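Ribonucleoside-diphosphate reductase (Pseudomonas aeruginosa, PDB 5IM3) probably catalyses the reduction of ribonucleoside diphosphates to the corresponding deoxyribonucleoside diphosphates for DNA synthesis, under allosteric control by nucleotides such as dATP. Local coordinates at residues H247-P259 and L280-Q293. Sequence-based numbering, arbitrary orientation.
Sequences HHEMAELYAKALP and LEKLGKAIDHERDQ
Helices 250-259 and 280-286 form a roughly antiparallel pair, crossing at 148°, that meets where Ala255 packs on Gly284 in an all-helical region, beside helices 319-330 and 337-349. It illustrates how glycine lets helices close up: the axes approach to 7.9 Å, and the CA atoms of Ala255 and Gly284 stand 3.9 Å apart, with the Ala255 methyl against the Gly284 carbonyl. One turn on, Leu258 has CG anti to its backbone N (chi1 170°), which carries CD2 onto the Leu280-Gly284 backbone, 3.8 Å from Leu283 CB. Met328 of helix 319-330 and Ile342 of helix 337-349 also pack on Leu283.

Beyond the glycine, Ile287 lays CG2 over one face of the Tyr254 ring in a CH-pi contact, 4.0 Å from the ring centroid. The same ring sends OH to the syn lone pair of Asp292 OD2, while Gln320 binds the other carboxylate oxygen and so helps hold the acceptor in place. His289 lies against the backbone of Ala251, its buried NE2 lacking a hydrogen-bond partner. The His247 ring is sandwiched: His289 CD2 approaches one face and the Gln293 amide stacks nearly parallel on the other. His247 NE2 donates to His289 O at 3.1 Å, reaching the oxygen from above the carbonyl plane in a bent bond of 143°.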
loop_
_atom_site.group_PDB
_atom_site.type_symbol
_atom_site.label_atom_id
_atom_site.label_comp_id
_atom_site.label_asym_id
_atom_site.label_seq_id
_atom_site.Cartn_x
_atom_site.Cartn_y
_atom_site.Cartn_z
ATOM N N HIS A 247 -39.004 -51.967 -6.127
ATOM C CA HIS A 247 -37.638 -52.367 -6.441
ATOM C C HIS A 247 -37.544 -53.855 -6.762
ATOM O O HIS A 247 -37.260 -54.225 -7.905
ATOM C CB HIS A 247 -36.691 -52.025 -5.290
ATOM C CG HIS A 247 -35.301 -52.542 -5.487
ATOM N ND1 HIS A 247 -34.740 -53.500 -4.669
ATOM C CD2 HIS A 247 -34.366 -52.252 -6.424
ATOM C CE1 HIS A 247 -33.517 -53.770 -5.085
ATOM N NE2 HIS A 247 -33.264 -53.026 -6.149
ATOM N N HIS A 248 -37.767 -54.721 -5.770
ATOM C CA HIS A 248 -37.645 -56.156 -6.010
ATOM C C HIS A 248 -38.580 -56.637 -7.112
ATOM O O HIS A 248 -38.367 -57.722 -7.663
ATOM C CB HIS A 248 -37.905 -56.932 -4.720
ATOM C CG HIS A 248 -36.772 -56.866 -3.744
ATOM N ND1 HIS A 248 -36.767 -56.006 -2.667
ATOM C CD2 HIS A 248 -35.599 -57.541 -3.692
ATOM C CE1 HIS A 248 -35.644 -56.161 -1.988
ATOM N NE2 HIS A 248 -34.918 -57.087 -2.589
ATOM N N GLU A 249 -39.609 -55.855 -7.444
ATOM C CA GLU A 249 -40.426 -56.151 -8.612
ATOM C C GLU A 249 -39.642 -55.997 -9.910
ATOM O O GLU A 249 -40.061 -56.532 -10.942
ATOM C CB GLU A 249 -41.651 -55.237 -8.618
ATOM C CG GLU A 249 -42.870 -55.816 -9.308
ATOM C CD GLU A 249 -44.103 -54.950 -9.115
ATOM O OE1 GLU A 249 -44.886 -54.799 -10.077
ATOM O OE2 GLU A 249 -44.281 -54.410 -8.001
ATOM N N MET A 250 -38.513 -55.283 -9.881
ATOM C CA MET A 250 -37.654 -55.160 -11.053
ATOM C C MET A 250 -36.927 -56.451 -11.391
ATOM O O MET A 250 -36.378 -56.561 -12.492
ATOM C CB MET A 250 -36.617 -54.055 -10.843
ATOM C CG MET A 250 -37.182 -52.657 -10.868
ATOM S SD MET A 250 -37.964 -52.270 -12.445
ATOM C CE MET A 250 -39.676 -52.451 -11.968
ATOM N N ALA A 251 -36.899 -57.419 -10.475
ATOM C CA ALA A 251 -36.231 -58.682 -10.762
ATOM C C ALA A 251 -36.801 -59.344 -12.008
ATOM O O ALA A 251 -36.081 -60.058 -12.715
ATOM C CB ALA A 251 -36.350 -59.617 -9.558
ATOM N N GLU A 252 -38.083 -59.115 -12.295
ATOM C CA GLU A 252 -38.734 -59.688 -13.462
ATOM C C GLU A 252 -39.114 -58.647 -14.510
ATOM O O GLU A 252 -39.389 -59.019 -15.656
ATOM C CB GLU A 252 -39.991 -60.469 -13.036
ATOM C CG GLU A 252 -39.717 -61.648 -12.095
ATOM C CD GLU A 252 -39.506 -61.224 -10.649
ATOM O OE1 GLU A 252 -39.944 -60.113 -10.279
ATOM O OE2 GLU A 252 -38.907 -62.006 -9.880
ATOM N N LEU A 253 -39.113 -57.362 -14.165
ATOM C CA LEU A 253 -39.561 -56.330 -15.090
ATOM C C LEU A 253 -38.432 -55.722 -15.909
ATOM O O LEU A 253 -38.693 -55.184 -16.992
ATOM C CB LEU A 253 -40.283 -55.220 -14.323
ATOM C CG LEU A 253 -41.642 -55.647 -13.764
ATOM C CD1 LEU A 253 -42.130 -54.670 -12.716
ATOM C CD2 LEU A 253 -42.654 -55.762 -14.886
ATOM N N TYR A 254 -37.191 -55.791 -15.428
ATOM C CA TYR A 254 -36.077 -55.264 -16.208
ATOM C C TYR A 254 -35.918 -56.026 -17.517
ATOM O O TYR A 254 -35.572 -55.439 -18.547
ATOM C CB TYR A 254 -34.785 -55.330 -15.391
ATOM C CG TYR A 254 -34.306 -53.993 -14.872
ATOM C CD1 TYR A 254 -34.133 -52.909 -15.727
ATOM C CD2 TYR A 254 -34.022 -53.815 -13.525
ATOM C CE1 TYR A 254 -33.697 -51.688 -15.253
ATOM C CE2 TYR A 254 -33.582 -52.596 -13.042
ATOM C CZ TYR A 254 -33.420 -51.537 -13.910
ATOM O OH TYR A 254 -32.982 -50.320 -13.436
ATOM N N ALA A 255 -36.176 -57.335 -17.496
ATOM C CA ALA A 255 -36.081 -58.129 -18.714
ATOM C C ALA A 255 -37.224 -57.825 -19.671
ATOM O O ALA A 255 -37.039 -57.882 -20.893
ATOM C CB ALA A 255 -36.059 -59.617 -18.369
ATOM N N LYS A 256 -38.408 -57.508 -19.144
ATOM C CA LYS A 256 -39.521 -57.133 -20.007
ATOM C C LYS A 256 -39.336 -55.733 -20.574
ATOM O O LYS A 256 -39.766 -55.461 -21.699
ATOM C CB LYS A 256 -40.839 -57.223 -19.236
ATOM C CG LYS A 256 -41.280 -58.652 -18.936
ATOM C CD LYS A 256 -42.137 -59.224 -20.059
ATOM C CE LYS A 256 -42.112 -60.746 -20.072
ATOM N NZ LYS A 256 -40.819 -61.272 -20.595
ATOM N N ALA A 257 -38.688 -54.842 -19.822
ATOM C CA ALA A 257 -38.564 -53.452 -20.245
ATOM C C ALA A 257 -37.477 -53.255 -21.294
ATOM O O ALA A 257 -37.609 -52.376 -22.155
ATOM C CB ALA A 257 -38.283 -52.562 -19.034
ATOM N N LEU A 258 -36.403 -54.049 -21.246
ATOM C CA LEU A 258 -35.306 -53.874 -22.196
ATOM C C LEU A 258 -35.774 -53.954 -23.644
ATOM O O LEU A 258 -35.534 -53.001 -24.407
ATOM C CB LEU A 258 -34.205 -54.895 -21.896
ATOM C CG LEU A 258 -33.096 -55.000 -22.949
ATOM C CD1 LEU A 258 -32.358 -53.674 -23.108
ATOM C CD2 LEU A 258 -32.129 -56.114 -22.597
ATOM N N PRO A 259 -36.425 -55.032 -24.093
ATOM C CA PRO A 259 -36.874 -55.057 -25.495
ATOM C C PRO A 259 -37.863 -53.956 -25.819
ATOM O O PRO A 259 -37.837 -53.420 -26.934
ATOM C CB PRO A 259 -37.497 -56.454 -25.642
ATOM C CG PRO A 259 -37.883 -56.847 -24.271
ATOM C CD PRO A 259 -36.833 -56.249 -23.370
ATOM N N LEU A 280 -31.956 -59.836 -27.117
ATOM C CA LEU A 280 -32.431 -59.045 -25.988
ATOM C C LEU A 280 -32.966 -59.922 -24.863
ATOM O O LEU A 280 -32.891 -59.531 -23.692
ATOM C CB LEU A 280 -33.500 -58.061 -26.459
ATOM C CG LEU A 280 -33.043 -57.124 -27.584
ATOM C CD1 LEU A 280 -34.193 -56.261 -28.079
ATOM C CD2 LEU A 280 -31.877 -56.251 -27.128
ATOM N N GLU A 281 -33.508 -61.100 -25.184
ATOM C CA GLU A 281 -33.965 -62.003 -24.132
ATOM C C GLU A 281 -32.799 -62.424 -23.246
ATOM O O GLU A 281 -32.900 -62.409 -22.013
ATOM C CB GLU A 281 -34.650 -63.225 -24.749
ATOM C CG GLU A 281 -35.448 -64.061 -23.753
ATOM C CD GLU A 281 -34.719 -65.314 -23.307
ATOM O OE1 GLU A 281 -33.487 -65.390 -23.487
ATOM O OE2 GLU A 281 -35.382 -66.235 -22.786
ATOM N N LYS A 282 -31.674 -62.787 -23.864
ATOM C CA LYS A 282 -30.487 -63.171 -23.108
ATOM C C LYS A 282 -29.916 -61.992 -22.325
ATOM O O LYS A 282 -29.494 -62.151 -21.173
ATOM C CB LYS A 282 -29.444 -63.739 -24.064
ATOM C CG LYS A 282 -28.278 -64.455 -23.405
ATOM C CD LYS A 282 -27.258 -64.916 -24.450
ATOM C CE LYS A 282 -27.872 -65.869 -25.481
ATOM N NZ LYS A 282 -26.926 -66.222 -26.569
ATOM N N LEU A 283 -29.886 -60.805 -22.930
ATOM C CA LEU A 283 -29.405 -59.628 -22.211
ATOM C C LEU A 283 -30.383 -59.201 -21.128
ATOM O O LEU A 283 -29.965 -58.664 -20.094
ATOM C CB LEU A 283 -29.169 -58.469 -23.180
ATOM C CG LEU A 283 -28.147 -58.695 -24.295
ATOM C CD1 LEU A 283 -28.029 -57.447 -25.152
ATOM C CD2 LEU A 283 -26.788 -59.088 -23.729
ATOM N N GLY A 284 -31.681 -59.421 -21.345
ATOM C CA GLY A 284 -32.662 -59.072 -20.333
ATOM C C GLY A 284 -32.494 -59.863 -19.053
ATOM O O GLY A 284 -32.837 -59.380 -17.970
ATOM N N LYS A 285 -31.968 -61.085 -19.153
ATOM C CA LYS A 285 -31.733 -61.900 -17.968
ATOM C C LYS A 285 -30.435 -61.527 -17.264
ATOM O O LYS A 285 -30.305 -61.755 -16.056
ATOM C CB LYS A 285 -31.703 -63.380 -18.346
ATOM C CG LYS A 285 -33.039 -63.929 -18.808
ATOM C CD LYS A 285 -32.896 -65.358 -19.286
ATOM C CE LYS A 285 -34.227 -65.932 -19.733
ATOM N NZ LYS A 285 -34.037 -67.166 -20.540
ATOM N N ALA A 286 -29.468 -60.965 -17.993
ATOM C CA ALA A 286 -28.191 -60.603 -17.392
ATOM C C ALA A 286 -28.303 -59.391 -16.478
ATOM O O ALA A 286 -27.390 -59.145 -15.681
ATOM C CB ALA A 286 -27.157 -60.326 -18.486
ATOM N N ILE A 287 -29.397 -58.634 -16.570
ATOM C CA ILE A 287 -29.546 -57.423 -15.774
ATOM C C ILE A 287 -29.731 -57.793 -14.307
ATOM O O ILE A 287 -30.522 -58.683 -13.963
ATOM C CB ILE A 287 -30.717 -56.578 -16.298
ATOM C CG1 ILE A 287 -30.392 -56.050 -17.703
ATOM C CG2 ILE A 287 -31.014 -55.418 -15.349
ATOM C CD1 ILE A 287 -31.528 -55.293 -18.368
ATOM N N ASP A 288 -28.992 -57.105 -13.438
ATOM C CA ASP A 288 -29.046 -57.296 -11.992
ATOM C C ASP A 288 -29.734 -56.077 -11.387
ATOM O O ASP A 288 -29.141 -54.994 -11.318
ATOM C CB ASP A 288 -27.638 -57.481 -11.431
ATOM C CG ASP A 288 -27.628 -57.798 -9.946
ATOM O OD1 ASP A 288 -28.656 -57.585 -9.271
ATOM O OD2 ASP A 288 -26.576 -58.251 -9.450
ATOM N N HIS A 289 -30.985 -56.250 -10.954
ATOM C CA HIS A 289 -31.754 -55.133 -10.415
ATOM C C HIS A 289 -31.224 -54.647 -9.072
ATOM O O HIS A 289 -31.526 -53.517 -8.675
ATOM C CB HIS A 289 -33.223 -55.527 -10.256
ATOM C CG HIS A 289 -33.495 -56.351 -9.036
ATOM N ND1 HIS A 289 -33.262 -57.708 -8.989
ATOM C CD2 HIS A 289 -33.976 -56.008 -7.817
ATOM C CE1 HIS A 289 -33.590 -58.166 -7.793
ATOM N NE2 HIS A 289 -34.024 -57.155 -7.063
ATOM N N GLU A 290 -30.451 -55.469 -8.360
ATOM C CA GLU A 290 -29.933 -55.054 -7.061
ATOM C C GLU A 290 -28.872 -53.966 -7.177
ATOM O O GLU A 290 -28.621 -53.259 -6.197
ATOM C CB GLU A 290 -29.359 -56.259 -6.316
ATOM C CG GLU A 290 -30.417 -57.174 -5.704
ATOM C CD GLU A 290 -31.111 -56.560 -4.496
ATOM O OE1 GLU A 290 -30.706 -55.461 -4.062
ATOM O OE2 GLU A 290 -32.061 -57.181 -3.973
ATOM N N ARG A 291 -28.242 -53.812 -8.341
ATOM C CA ARG A 291 -27.219 -52.782 -8.486
ATOM C C ARG A 291 -27.800 -51.375 -8.489
ATOM O O ARG A 291 -27.035 -50.411 -8.398
ATOM C CB ARG A 291 -26.409 -53.035 -9.756
ATOM C CG ARG A 291 -25.903 -54.466 -9.840
ATOM C CD ARG A 291 -24.811 -54.638 -10.873
ATOM N NE ARG A 291 -24.488 -56.047 -11.075
ATOM C CZ ARG A 291 -23.451 -56.484 -11.782
ATOM N NH1 ARG A 291 -22.623 -55.619 -12.352
ATOM N NH2 ARG A 291 -23.238 -57.786 -11.913
ATOM N N ASP A 292 -29.125 -51.232 -8.573
ATOM C CA ASP A 292 -29.743 -49.926 -8.370
ATOM C C ASP A 292 -29.540 -49.431 -6.944
ATOM O O ASP A 292 -29.522 -48.218 -6.703
ATOM C CB ASP A 292 -31.237 -49.993 -8.693
ATOM C CG ASP A 292 -31.521 -49.888 -10.177
ATOM O OD1 ASP A 292 -30.559 -49.864 -10.975
ATOM O OD2 ASP A 292 -32.712 -49.832 -10.550
ATOM N N GLN A 293 -29.389 -50.348 -5.987
ATOM C CA GLN A 293 -29.177 -49.965 -4.598
ATOM C C GLN A 293 -27.826 -49.296 -4.372
ATOM O O GLN A 293 -27.619 -48.703 -3.307
ATOM C CB GLN A 293 -29.298 -51.197 -3.694
ATOM C CG GLN A 293 -30.572 -52.018 -3.896
ATOM C CD GLN A 293 -31.837 -51.216 -3.654
ATOM O OE1 GLN A 293 -32.248 -50.419 -4.496
ATOM N NE2 GLN A 293 -32.459 -51.421 -2.498
#